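Local coordinates for protein polyphosphate kinase (Porphyromonas gingivalis, PDB 2O8R) that probably catalyses the reversible transfer of the terminal phosphate of ATP to a growing polyphosphate chain, at residues A[131-135]-A[212-216]; A[331-337]-A[359-364]; A[368-374]-A[442-448]. The protein carries 3 engineered substitutions. All coordinates share one frame; numbering follows the deposited sequence.

Contact 1 of 3, residues A[131-135]-A[212-216]; sequences LRRFF and IIKEH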
loop_
_atom_site.group_PDB
_atom_site.type_symbol
_atom_site.label_atom_id
_atom_site.label_comp_id
_atom_site.label_asym_id
_atom_site.label_seq_id
_atom_site.Cartn_x
_atom_site.Cartn_y
_atom_site.Cartn_z
ATOM N N LEU A 131 -12.586 -17.974 -21.348
ATOM C CA LEU A 131 -12.522 -16.523 -21.544
ATOM C C LEU A 131 -13.879 -15.884 -21.730
ATOM O O LEU A 131 -14.122 -14.797 -21.226
ATOM C CB LEU A 131 -11.603 -16.171 -22.714
ATOM C CG LEU A 131 -10.129 -16.401 -22.355
ATOM C CD1 LEU A 131 -9.216 -16.395 -23.560
ATOM C CD2 LEU A 131 -9.708 -15.347 -21.365
ATOM N N ARG A 132 -14.767 -16.575 -22.433
ATOM C CA ARG A 132 -16.140 -16.114 -22.594
ATOM C C ARG A 132 -16.811 -16.022 -21.237
ATOM O O ARG A 132 -17.549 -15.074 -20.972
ATOM C CB ARG A 132 -16.915 -17.042 -23.528
ATOM C CG ARG A 132 -18.345 -16.665 -23.752
ATOM C CD ARG A 132 -18.807 -17.105 -25.125
ATOM N NE ARG A 132 -20.200 -17.554 -25.106
ATOM C CZ ARG A 132 -20.861 -18.015 -26.166
ATOM N NH1 ARG A 132 -20.270 -18.081 -27.358
ATOM N NH2 ARG A 132 -22.119 -18.414 -26.034
ATOM N N ARG A 133 -16.531 -16.982 -20.359
ATOM C CA ARG A 133 -17.111 -16.927 -19.012
ATOM C C ARG A 133 -16.488 -15.755 -18.281
ATOM O O ARG A 133 -17.206 -14.905 -17.739
ATOM C CB ARG A 133 -16.878 -18.230 -18.242
ATOM C CG ARG A 133 -17.954 -18.575 -17.228
ATOM C CD ARG A 133 -17.411 -19.449 -16.099
ATOM N NE ARG A 133 -16.796 -18.632 -15.048
ATOM C CZ ARG A 133 -15.492 -18.370 -14.932
ATOM N NH1 ARG A 133 -14.615 -18.869 -15.797
ATOM N NH2 ARG A 133 -15.060 -17.605 -13.936
ATOM N N PHE A 134 -15.152 -15.702 -18.338
ATOM C CA PHE A 134 -14.334 -14.693 -17.660
ATOM C C PHE A 134 -14.757 -13.303 -18.062
ATOM O O PHE A 134 -14.983 -12.444 -17.206
ATOM C CB PHE A 134 -12.865 -14.890 -18.013
ATOM C CG PHE A 134 -11.900 -14.058 -17.194
ATOM C CD1 PHE A 134 -11.561 -14.428 -15.904
ATOM C CD2 PHE A 134 -11.287 -12.938 -17.742
ATOM C CE1 PHE A 134 -10.655 -13.689 -15.171
ATOM C CE2 PHE A 134 -10.381 -12.192 -17.006
ATOM C CZ PHE A 134 -10.061 -12.574 -15.727
ATOM N N PHE A 135 -14.872 -13.084 -19.368
ATOM C CA PHE A 135 -15.327 -11.803 -19.838
ATOM C C PHE A 135 -16.677 -11.493 -19.219
ATOM O O PHE A 135 -16.853 -10.419 -18.643
ATOM C CB PHE A 135 -15.415 -11.715 -21.357
ATOM C CG PHE A 135 -15.995 -10.424 -21.822
ATOM C CD1 PHE A 135 -15.211 -9.277 -21.859
ATOM C CD2 PHE A 135 -17.336 -10.327 -22.159
ATOM C CE1 PHE A 135 -15.744 -8.055 -22.267
ATOM C CE2 PHE A 135 -17.877 -9.111 -22.566
ATOM C CZ PHE A 135 -17.074 -7.970 -22.623
ATOM N N ILE A 212 -8.845 -9.988 -24.679
ATOM C CA ILE A 212 -10.101 -10.601 -24.289
ATOM C C ILE A 212 -11.269 -9.675 -24.567
ATOM O O ILE A 212 -12.261 -10.096 -25.163
ATOM C CB ILE A 212 -10.118 -11.022 -22.811
ATOM C CG1 ILE A 212 -8.906 -11.928 -22.511
ATOM C CG2 ILE A 212 -11.479 -11.711 -22.476
ATOM C CD1 ILE A 212 -8.589 -12.040 -21.021
ATOM N N ILE A 213 -11.143 -8.420 -24.152
ATOM C CA ILE A 213 -12.189 -7.434 -24.408
ATOM C C ILE A 213 -12.498 -7.327 -25.914
ATOM O O ILE A 213 -13.651 -7.424 -26.326
ATOM C CB ILE A 213 -11.847 -6.063 -23.787
ATOM C CG1 ILE A 213 -11.856 -6.176 -22.253
ATOM C CG2 ILE A 213 -12.850 -5.009 -24.256
ATOM C CD1 ILE A 213 -11.649 -4.861 -21.510
ATOM N N LYS A 214 -11.457 -7.185 -26.726
ATOM C CA LYS A 214 -11.594 -7.141 -28.178
ATOM C C LYS A 214 -12.421 -8.304 -28.746
ATOM O O LYS A 214 -13.215 -8.123 -29.662
ATOM C CB LYS A 214 -10.208 -7.123 -28.830
ATOM C CG LYS A 214 -9.425 -5.803 -28.655
ATOM C CD LYS A 214 -8.157 -5.844 -29.493
ATOM C CE LYS A 214 -7.648 -4.480 -29.837
ATOM N NZ LYS A 214 -6.482 -4.614 -30.732
ATOM N N GLU A 215 -12.244 -9.486 -28.173
ATOM C CA GLU A 215 -12.874 -10.696 -28.661
ATOM C C GLU A 215 -14.361 -10.789 -28.259
ATOM O O GLU A 215 -15.086 -11.682 -28.695
ATOM C CB GLU A 215 -12.084 -11.901 -28.133
ATOM C CG GLU A 215 -12.353 -13.246 -28.805
ATOM C CD GLU A 215 -12.210 -13.204 -30.320
ATOM O OE1 GLU A 215 -11.365 -12.437 -30.837
ATOM O OE2 GLU A 215 -12.946 -13.955 -30.996
ATOM N N HIS A 216 -14.828 -9.862 -27.435
ATOM C CA HIS A 216 -16.204 -9.933 -26.956
ATOM C C HIS A 216 -16.956 -8.616 -27.116
ATOM O O HIS A 216 -17.994 -8.408 -26.489
ATOM C CB HIS A 216 -16.236 -10.397 -25.497
ATOM C CG HIS A 216 -15.685 -11.771 -25.289
ATOM N ND1 HIS A 216 -14.369 -12.004 -24.954
ATOM C CD2 HIS A 216 -16.267 -12.987 -25.389
ATOM C CE1 HIS A 216 -14.167 -13.304 -24.848
ATOM N NE2 HIS A 216 -15.305 -13.923 -25.100
#
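His216, whose ring lies against Phe135 and Arg132, uses its ND1 to donate a hydrogen bond to the carbonyl of Ile212, with ND1 2.9 Å from Ile212 O. The bond is fairly straight at 160°, and the acceptor sits close to the imidazole plane. The donor is tilted 33° from the carbonyl plane. The same oxygen also takes a weak bond from the backbone N of Glu215.

This bond fixes the rotation of the imidazole, and Phe135 covers one face of it. The two rings lie almost parallel with a large offset, so little of one covers the other. Each instead covers the other's CB. His216 CB stands over the centre of the Phe135 ring, 3.5 Å from its centroid. Phe135 CB lies over the imidazole 3.9 Å from its centroid, toward the rim. Both are CH-pi contacts. CG of Phe135 lies anti to the backbone N (chi1 175°), which carries the ring over His216 CB. NE2 of His216 comes 3.4 Å from Arg132 CA, which lies oblique to the ring.

One helical turn back, Leu131 CD2 meets Ile212 CD1 at 3.5 Å, the two side chains crossing at about a right angle. Ile212 CG2 also touches Phe135 CB. Leu195 and Val193 of strand 192-195 pack beside this apolar patch, and Phe410 of the second subunit packs on Phe134.

No hydrogen bond joins the segments. In the middle domain, helix 125-139 packs on helix 209-214 and on the loop residue His216 through apolar side chains and CH-pi contacts, while the ND1 bond to Ile212 O helps orient the imidazole.

Contact 2 of 3, residues A[331-337]-A[359-364]; sequences EQAPSLM and RLLMEA. With SO4 (sulfate ion), chain I.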
loop_
_atom_site.group_PDB
_atom_site.type_symbol
_atom_site.label_atom_id
_atom_site.label_comp_id
_atom_site.label_asym_id
_atom_site.label_seq_id
_atom_site.Cartn_x
_atom_site.Cartn_y
_atom_site.Cartn_z
ATOM N N GLU A 331 30.500 -8.960 12.950
ATOM C CA GLU A 331 29.675 -9.969 13.607
ATOM C C GLU A 331 30.322 -10.528 14.865
ATOM O O GLU A 331 29.631 -10.978 15.771
ATOM C CB GLU A 331 29.349 -11.114 12.649
ATOM C CG GLU A 331 28.439 -10.736 11.495
ATOM C CD GLU A 331 27.033 -10.363 11.922
ATOM O OE1 GLU A 331 26.580 -10.795 13.002
ATOM O OE2 GLU A 331 26.371 -9.640 11.162
ATOM N N GLN A 332 31.648 -10.493 14.933
ATOM C CA GLN A 332 32.324 -11.104 16.066
ATOM C C GLN A 332 32.765 -10.102 17.133
ATOM O O GLN A 332 33.420 -10.477 18.106
ATOM C CB GLN A 332 33.456 -12.053 15.613
ATOM C CG GLN A 332 34.649 -11.423 14.878
ATOM C CD GLN A 332 35.408 -12.432 14.002
ATOM O OE1 GLN A 332 34.818 -13.370 13.447
ATOM N NE2 GLN A 332 36.715 -12.230 13.866
ATOM N N ALA A 333 32.398 -8.836 16.949
ATOM C CA ALA A 333 32.556 -7.817 17.994
ATOM C C ALA A 333 31.479 -8.000 19.090
ATOM O O ALA A 333 30.452 -8.634 18.850
ATOM C CB ALA A 333 32.497 -6.416 17.382
ATOM N N PRO A 334 31.721 -7.472 20.308
ATOM C CA PRO A 334 30.752 -7.656 21.398
ATOM C C PRO A 334 29.401 -7.008 21.131
ATOM O O PRO A 334 28.378 -7.493 21.611
ATOM C CB PRO A 334 31.426 -6.970 22.584
ATOM C CG PRO A 334 32.406 -6.035 21.983
ATOM C CD PRO A 334 32.900 -6.709 20.752
ATOM N N SER A 335 29.410 -5.913 20.380
ATOM C CA SER A 335 28.194 -5.291 19.878
ATOM C C SER A 335 28.593 -4.486 18.662
ATOM O O SER A 335 29.765 -4.118 18.518
ATOM C CB SER A 335 27.574 -4.372 20.924
ATOM O OG SER A 335 28.328 -3.180 21.057
ATOM N N LEU A 336 27.617 -4.209 17.799
ATOM C CA LEU A 336 27.863 -3.505 16.549
ATOM C C LEU A 336 28.483 -2.140 16.773
ATOM O O LEU A 336 29.446 -1.782 16.093
ATOM C CB LEU A 336 26.596 -3.408 15.703
ATOM C CG LEU A 336 26.215 -4.738 15.050
ATOM C CD1 LEU A 336 24.830 -4.640 14.480
ATOM C CD2 LEU A 336 27.232 -5.174 13.971
HETATM N N MSE A 337 27.974 -1.401 17.754
HETATM C CA MSE A 337 28.533 -0.081 18.054
HETATM C C MSE A 337 29.967 -0.170 18.537
HETATM O O MSE A 337 30.771 0.727 18.281
HETATM C CB MSE A 337 27.707 0.631 19.101
HETATM C CG MSE A 337 26.284 0.786 18.716
HETATM SE SE MSE A 337 25.378 1.578 20.200
HETATM C CE MSE A 337 25.691 3.449 19.759
ATOM N N ARG A 359 19.818 -2.612 12.556
ATOM C CA ARG A 359 20.472 -3.292 13.678
ATOM C C ARG A 359 21.217 -2.313 14.594
ATOM O O ARG A 359 21.079 -2.350 15.824
ATOM C CB ARG A 359 21.495 -4.272 13.133
ATOM C CG ARG A 359 21.360 -5.651 13.655
ATOM C CD ARG A 359 21.067 -6.572 12.510
ATOM N NE ARG A 359 22.213 -7.348 12.013
ATOM C CZ ARG A 359 23.288 -7.722 12.707
ATOM N NH1 ARG A 359 24.223 -8.439 12.110
ATOM N NH2 ARG A 359 23.441 -7.412 13.985
ATOM N N LEU A 360 22.018 -1.448 13.972
ATOM C CA LEU A 360 22.748 -0.419 14.677
ATOM C C LEU A 360 21.773 0.516 15.365
ATOM O O LEU A 360 21.890 0.784 16.560
ATOM C CB LEU A 360 23.638 0.368 13.717
ATOM C CG LEU A 360 24.663 1.196 14.481
ATOM C CD1 LEU A 360 25.648 0.253 15.144
ATOM C CD2 LEU A 360 25.382 2.145 13.562
ATOM N N LEU A 361 20.795 0.989 14.607
ATOM C CA LEU A 361 19.747 1.828 15.171
ATOM C C LEU A 361 19.076 1.167 16.367
ATOM O O LEU A 361 18.804 1.831 17.363
ATOM C CB LEU A 361 18.713 2.207 14.115
ATOM C CG LEU A 361 19.186 3.310 13.166
ATOM C CD1 LEU A 361 18.170 3.523 12.066
ATOM C CD2 LEU A 361 19.448 4.604 13.920
HETATM N N MSE A 362 18.846 -0.139 16.282
HETATM C CA MSE A 362 18.216 -0.872 17.379
HETATM C C MSE A 362 19.126 -1.003 18.591
HETATM O O MSE A 362 18.659 -0.896 19.724
HETATM C CB MSE A 362 17.756 -2.248 16.924
HETATM C CG MSE A 362 16.524 -2.226 16.055
HETATM SE SE MSE A 362 16.021 -4.030 15.513
HETATM C CE MSE A 362 17.180 -4.327 13.994
ATOM N N GLU A 363 20.416 -1.233 18.358
ATOM C CA GLU A 363 21.381 -1.227 19.458
ATOM C C GLU A 363 21.277 0.097 20.167
ATOM O O GLU A 363 21.012 0.132 21.367
ATOM C CB GLU A 363 22.820 -1.470 18.974
ATOM C CG GLU A 363 23.133 -2.947 18.864
ATOM C CD GLU A 363 24.598 -3.274 18.654
ATOM O OE1 GLU A 363 25.466 -2.375 18.761
ATOM O OE2 GLU A 363 24.878 -4.461 18.372
ATOM N N ALA A 364 21.436 1.175 19.399
ATOM C CA ALA A 364 21.378 2.548 19.907
ATOM C C ALA A 364 20.093 2.853 20.665
ATOM O O ALA A 364 20.095 3.674 21.583
ATOM C CB ALA A 364 21.556 3.541 18.768
HETATM S S SO4 I . 21.166 -10.258 9.707
HETATM O O1 SO4 I . 21.725 -11.316 10.546
HETATM O O2 SO4 I . 21.655 -10.391 8.336
HETATM O O3 SO4 I . 19.710 -10.360 9.697
HETATM O O4 SO4 I . 21.564 -8.968 10.244
#
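Arg359 reaches across Leu336 toward Glu331. Its CB and CG both lie beside Leu336 CD1, with CB 3.6 Å from that methyl. The chain then bends at chi2 and chi3 (118° and 101°), turning the guanidinium across the leucine. CD passes near a sulfate oxygen. NE donates to the same oxygen, O4 of the sulfate. That contact is implausibly short, so its detail is doubtful, and the ion probably comes from the crystallisation liquor. NH1 ends in a salt bridge to Glu331 OE2, 2.6 Å away, with the carboxylate at the guanidinium edge and the two planes 44° apart. Glu331 OE2 is also bonded to Tyr356 OH. NH2 comes close to Leu336 CD1, which meets the guanidinium obliquely.

One turn along the helix, Glu363 extends toward the start of helix 336-342. Its OE2 accepts from Leu336 N at 2.8 Å through its syn lone pair. OE1 accepts from Met337 N at 2.9 Å, also on the syn side. Both carboxylate oxygens thus grip consecutive backbone N-H groups, which holds the group in place. The helix end would probably favour its charged form.

Beneath the polar layer, Leu360 CD1 touches Leu336 CB at 3.8 Å and Met337 CG at 3.7 Å. Met337 is selenomethionine; its CE comes 4.3 Å from Ala364 CB. Ile445 of strand 442-447 lies against Met337, Leu360 and Ala364.

Ser335 is the N-cap of helix 336-342, and its OG bonds to Glu338 N. The Glu363 carboxylate from the second helix takes the first N-H groups of the same helix. This capping ties helix 355-365 to helix 336-342 at the sheet of the first phospholipase D-like C-terminal domain.

Contact 3 of 3, residues A[368-374]-A[442-448]; sequences PDVSEIR and TALILYH
Strands 370-374 and 442-447 run antiparallel at 161°, and a classic beta bulge sets Ser371 and Glu372 both opposite Leu446. Leu446 O accepts from Ser371 N at 2.8 Å and, weakly, from Glu372 N. Ser371 OG also donates to it, from above the carbonyl plane. In return Leu446 N meets Glu372 O at 2.8 Å and an angle of 173°. Beyond the bulge, Ile373 faces Ile445 as a non-hydrogen-bonded pair, and Arg374 N bonds to Leu444 O at 2.9 Å. At the other end His448 N reaches Asp369 O at 2.8 Å. The imidazole of His448 lays one face on Ser371 CB.

On one face of the sheet Glu372 and Leu446 lie side by side, and Leu446 CD1 is 3.5 Å from Glu372 CG. Arg374 and Leu444 do the same next to them. Arg374 NH1 forms a salt bridge to Glu372 OE2 at 3.1 Å, tilted from both planes. Ile445 points to the other face, where its CG2 meets Val370 CG1 at 3.7 Å.

The two are neighbouring strands of the mixed sheet in the first phospholipase D-like C-terminal domain. The side chain of Thr442 is about 10 Å from that of His439, the predicted phosphohistidine. Strand 399-404 flanks strand 370-377 in parallel, and strand 457-462 flanks 442-447. Helix 484-497 covers the Leu444 and Leu446 face through Phe494, Val490 and Tyr491. Helix 355-365 covers the Ile373 face.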
loop_
_atom_site.group_PDB
_atom_site.type_symbol
_atom_site.label_atom_id
_atom_site.label_comp_id
_atom_site.label_asym_id
_atom_site.label_seq_id
_atom_site.Cartn_x
_atom_site.Cartn_y
_atom_site.Cartn_z
ATOM N N PRO A 368 21.951 2.942 27.096
ATOM C CA PRO A 368 22.108 4.051 28.042
ATOM C C PRO A 368 23.064 5.158 27.583
ATOM O O PRO A 368 22.884 6.317 27.966
ATOM C CB PRO A 368 22.692 3.369 29.287
ATOM C CG PRO A 368 23.132 2.005 28.833
ATOM C CD PRO A 368 22.180 1.645 27.751
ATOM N N ASP A 369 24.063 4.810 26.772
ATOM C CA ASP A 369 25.098 5.771 26.376
ATOM C C ASP A 369 24.663 6.791 25.324
ATOM O O ASP A 369 25.301 7.828 25.173
ATOM C CB ASP A 369 26.348 5.042 25.884
ATOM C CG ASP A 369 26.899 4.050 26.907
ATOM O OD1 ASP A 369 26.481 4.090 28.087
ATOM O OD2 ASP A 369 27.766 3.231 26.522
ATOM N N VAL A 370 23.584 6.499 24.602
ATOM C CA VAL A 370 23.173 7.326 23.468
ATOM C C VAL A 370 22.280 8.482 23.913
ATOM O O VAL A 370 21.258 8.277 24.568
ATOM C CB VAL A 370 22.421 6.498 22.379
ATOM C CG1 VAL A 370 22.155 7.341 21.133
ATOM C CG2 VAL A 370 23.192 5.251 22.010
ATOM N N SER A 371 22.666 9.694 23.534
ATOM C CA SER A 371 21.858 10.869 23.798
ATOM C C SER A 371 20.912 11.113 22.632
ATOM O O SER A 371 19.706 11.284 22.833
ATOM C CB SER A 371 22.740 12.098 24.040
ATOM O OG SER A 371 23.492 12.431 22.885
ATOM N N GLU A 372 21.446 11.128 21.412
ATOM C CA GLU A 372 20.589 11.379 20.263
ATOM C C GLU A 372 20.902 10.658 18.955
ATOM O O GLU A 372 22.021 10.221 18.716
ATOM C CB GLU A 372 20.384 12.880 20.038
ATOM C CG GLU A 372 21.578 13.680 19.642
ATOM C CD GLU A 372 21.193 15.083 19.173
ATOM O OE1 GLU A 372 22.048 15.995 19.231
ATOM O OE2 GLU A 372 20.034 15.276 18.742
ATOM N N ILE A 373 19.863 10.515 18.135
ATOM C CA ILE A 373 19.953 9.939 16.802
ATOM C C ILE A 373 19.362 10.930 15.812
ATOM O O ILE A 373 18.292 11.495 16.042
ATOM C CB ILE A 373 19.164 8.645 16.700
ATOM C CG1 ILE A 373 19.592 7.670 17.797
ATOM C CG2 ILE A 373 19.338 8.028 15.338
ATOM C CD1 ILE A 373 18.717 6.433 17.894
ATOM N N ARG A 374 20.081 11.168 14.724
ATOM C CA ARG A 374 19.658 12.130 13.713
ATOM C C ARG A 374 19.925 11.538 12.348
ATOM O O ARG A 374 21.022 11.028 12.097
ATOM C CB ARG A 374 20.433 13.433 13.870
ATOM C CG ARG A 374 20.393 13.976 15.280
ATOM C CD ARG A 374 21.459 15.014 15.532
ATOM N NE ARG A 374 21.195 16.295 14.880
ATOM C CZ ARG A 374 20.205 17.123 15.198
ATOM N NH1 ARG A 374 19.338 16.806 16.153
ATOM N NH2 ARG A 374 20.077 18.271 14.549
ATOM N N THR A 442 22.865 10.777 5.298
ATOM C CA THR A 442 23.634 10.568 6.516
ATOM C C THR A 442 22.766 10.207 7.720
ATOM O O THR A 442 21.631 10.662 7.834
ATOM C CB THR A 442 24.438 11.826 6.894
ATOM O OG1 THR A 442 23.528 12.893 7.169
ATOM C CG2 THR A 442 25.363 12.258 5.764
ATOM N N ALA A 443 23.316 9.389 8.613
ATOM C CA ALA A 443 22.726 9.155 9.932
ATOM C C ALA A 443 23.771 9.474 11.001
ATOM O O ALA A 443 24.973 9.509 10.721
ATOM C CB ALA A 443 22.243 7.729 10.064
ATOM N N LEU A 444 23.318 9.711 12.226
ATOM C CA LEU A 444 24.224 10.142 13.282
ATOM C C LEU A 444 23.771 9.653 14.626
ATOM O O LEU A 444 22.664 9.959 15.049
ATOM C CB LEU A 444 24.302 11.665 13.336
ATOM C CG LEU A 444 25.240 12.246 14.385
ATOM C CD1 LEU A 444 26.702 11.898 14.093
ATOM C CD2 LEU A 444 25.053 13.737 14.448
ATOM N N ILE A 445 24.636 8.904 15.299
ATOM C CA ILE A 445 24.364 8.466 16.663
ATOM C C ILE A 445 25.336 9.170 17.599
ATOM O O ILE A 445 26.546 9.045 17.430
ATOM C CB ILE A 445 24.499 6.947 16.809
ATOM C CG1 ILE A 445 23.480 6.238 15.930
ATOM C CG2 ILE A 445 24.248 6.540 18.228
ATOM C CD1 ILE A 445 23.933 4.884 15.506
ATOM N N LEU A 446 24.807 9.916 18.573
ATOM C CA LEU A 446 25.656 10.674 19.500
ATOM C C LEU A 446 25.644 10.102 20.924
ATOM O O LEU A 446 24.590 9.766 21.483
ATOM C CB LEU A 446 25.277 12.160 19.514
ATOM C CG LEU A 446 25.461 12.988 18.235
ATOM C CD1 LEU A 446 24.803 14.343 18.403
ATOM C CD2 LEU A 446 26.932 13.147 17.808
ATOM N N TYR A 447 26.835 9.991 21.499
ATOM C CA TYR A 447 26.984 9.523 22.858
ATOM C C TYR A 447 26.865 10.676 23.836
ATOM O O TYR A 447 27.119 11.826 23.466
ATOM C CB TYR A 447 28.344 8.871 23.027
ATOM C CG TYR A 447 28.473 7.548 22.313
ATOM C CD1 TYR A 447 27.530 6.544 22.485
ATOM C CD2 TYR A 447 29.559 7.291 21.491
ATOM C CE1 TYR A 447 27.659 5.326 21.835
ATOM C CE2 TYR A 447 29.701 6.078 20.839
ATOM C CZ TYR A 447 28.752 5.100 21.007
ATOM O OH TYR A 447 28.912 3.900 20.345
ATOM N N HIS A 448 26.467 10.370 25.071
ATOM C CA HIS A 448 26.550 11.335 26.164
ATOM C C HIS A 448 28.024 11.658 26.396
ATOM O O HIS A 448 28.857 10.755 26.510
ATOM C CB HIS A 448 25.951 10.769 27.447
ATOM C CG HIS A 448 24.454 10.727 27.461
ATOM N ND1 HIS A 448 23.745 9.548 27.568
ATOM C CD2 HIS A 448 23.531 11.717 27.412
ATOM C CE1 HIS A 448 22.450 9.814 27.575
ATOM N NE2 HIS A 448 22.295 11.123 27.480
#

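In the fold
The contacts follow one another along the chain, so none nests in or crosses another. Contact 1 comes first and closes a loop of 76 residues inside the middle domain, joining helix 125-139 to helix 209-214. Its centre lies 57 Å from that of contact 2. Contact 2 closes a short loop of 21 residues and joins two helices. Contact 3 closes 67 residues and joins two strands of one sheet. These last two contacts touch: Leu360 CD2 is 3.7 Å from Ile445 CD1, and Leu361 CD2 is 3.7 Å from Ile373 CG2. Helix 355-365 of contact 2 therefore rests on the strands of contact 3, and it leads directly into strand 370-377.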